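Local coordinates for putative iron-regulated protein A (Parabacteroides distasonis ATCC 8503, PDB 4ECG) that binds calcium ions and, as an imelysin-like member of the M75 peptidase family, is a putative metalloendopeptidase, at residues 256-259 / 260-263. Residues are numbered along the deposited sequence; the frame is centred on the assembly and turned at random.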
loop_
_atom_site.group_PDB
_atom_site.type_symbol
_atom_site.label_atom_id
_atom_site.label_comp_id
_atom_site.label_asym_id
_atom_site.label_seq_id
_atom_site.Cartn_x
_atom_site.Cartn_y
_atom_site.Cartn_z
ATOM N N THR A 256 14.527 -0.713 14.817
ATOM C CA THR A 256 15.639 -1.588 15.232
ATOM C C THR A 256 16.972 -0.928 14.838
ATOM O O THR A 256 17.906 -0.832 15.653
ATOM C CB THR A 256 15.553 -3.002 14.615
ATOM O OG1 THR A 256 14.314 -3.591 14.982
ATOM C CG2 THR A 256 16.775 -3.937 15.107
ATOM N N ALA A 257 17.028 -0.433 13.605
ATOM C CA ALA A 257 18.219 0.209 13.051
ATOM C C ALA A 257 18.590 1.419 13.880
ATOM O O ALA A 257 19.750 1.598 14.223
ATOM C CB ALA A 257 17.986 0.606 11.571
ATOM N N TRP A 258 17.590 2.240 14.215
ATOM C CA TRP A 258 17.773 3.414 15.075
ATOM C C TRP A 258 18.329 3.074 16.415
ATOM O O TRP A 258 19.247 3.742 16.881
ATOM C CB TRP A 258 16.451 4.117 15.235
ATOM C CG TRP A 258 16.430 5.266 16.193
ATOM C CD1 TRP A 258 15.960 5.251 17.491
ATOM C CD2 TRP A 258 16.829 6.663 15.955
ATOM N NE1 TRP A 258 16.065 6.484 18.074
ATOM C CE2 TRP A 258 16.563 7.381 17.208
ATOM C CE3 TRP A 258 17.348 7.357 14.883
ATOM C CZ2 TRP A 258 16.811 8.753 17.351
ATOM C CZ3 TRP A 258 17.579 8.729 15.021
ATOM C CH2 TRP A 258 17.314 9.418 16.228
ATOM N N ASN A 259 17.789 2.030 17.037
ATOM C CA ASN A 259 18.309 1.569 18.340
ATOM C C ASN A 259 19.797 1.165 18.329
ATOM O O ASN A 259 20.501 1.489 19.257
ATOM C CB ASN A 259 17.420 0.481 18.961
ATOM C CG ASN A 259 16.045 1.019 19.342
ATOM O OD1 ASN A 259 15.906 2.191 19.686
ATOM N ND2 ASN A 259 15.025 0.174 19.264
ATOM N N GLY A 260 20.256 0.492 17.273
ATOM C CA GLY A 260 21.668 0.234 17.089
ATOM C C GLY A 260 22.507 1.462 16.704
ATOM O O GLY A 260 23.716 1.353 16.686
ATOM N N SER A 261 21.906 2.633 16.418
ATOM C CA SER A 261 22.678 3.772 15.849
ATOM C C SER A 261 23.144 4.856 16.844
ATOM O O SER A 261 22.988 4.727 18.048
ATOM C CB SER A 261 21.844 4.448 14.755
ATOM O OG SER A 261 20.870 5.344 15.326
ATOM N N ASN A 262 23.696 5.941 16.311
ATOM C CA ASN A 262 24.077 7.129 17.095
ATOM C C ASN A 262 22.880 7.972 17.585
ATOM O O ASN A 262 23.077 8.906 18.347
ATOM C CB ASN A 262 25.061 8.033 16.293
ATOM C CG ASN A 262 24.476 8.553 14.962
ATOM O OD1 ASN A 262 23.297 8.382 14.645
ATOM N ND2 ASN A 262 25.312 9.183 14.177
ATOM N N LYS A 263 21.663 7.651 17.143
ATOM C CA LYS A 263 20.417 8.345 17.531
ATOM C C LYS A 263 20.403 9.869 17.249
ATOM O O LYS A 263 19.850 10.657 17.997
ATOM C CB LYS A 263 20.050 8.019 18.970
ATOM C CG LYS A 263 19.785 6.529 19.197
ATOM C CD LYS A 263 18.999 6.217 20.476
ATOM C CE LYS A 263 18.971 4.718 20.783
ATOM N NZ LYS A 263 18.011 4.343 21.868
#
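Lys263 CA sits over the six-membered ring of Trp258, and the two side chains cross at about a right angle, where the C-terminal end of helix 239-259 of the imelysin domain is followed by an ST turn at Ser261, in which OG accepts from the backbone N two residues on. The final backbone bond of regular helical spacing runs from Gly260 N to Thr256 O (3.1 Å). Beyond it, Trp258 O takes two donors: Ser261 OG at 2.8 Å, close to the carbonyl plane, and Ser261 N, which comes from well above that plane. Ser261 OG also accepts from Lys263 N at 3.0 Å, closing the ST turn, and is bonded to Asn270 in the following loop. The turn probably helps to place Lys263 CA 3.6 Å from the centroid of the six-membered ring of Trp258, a CH-pi contact. Along the side chain, Lys263 CB packs on Trp258 CZ2 (3.7 Å), CG reaches Trp258 CE2 and O, and CD meets Trp258 NE1. With the chain extended beyond CG, Lys263 CE passes near Asn259 O and Lys263 NZ stops 3.7 Å from Asn259 OD1. Replacing Trp258 by an alanine would probably leave the aliphatic part of Lys263 without its support and open a gap beside Ala265 and Leu352, which the indole also touches. At the far rim of the indole, Trp258 CH2 comes within 3.3 Å of Lys263 C.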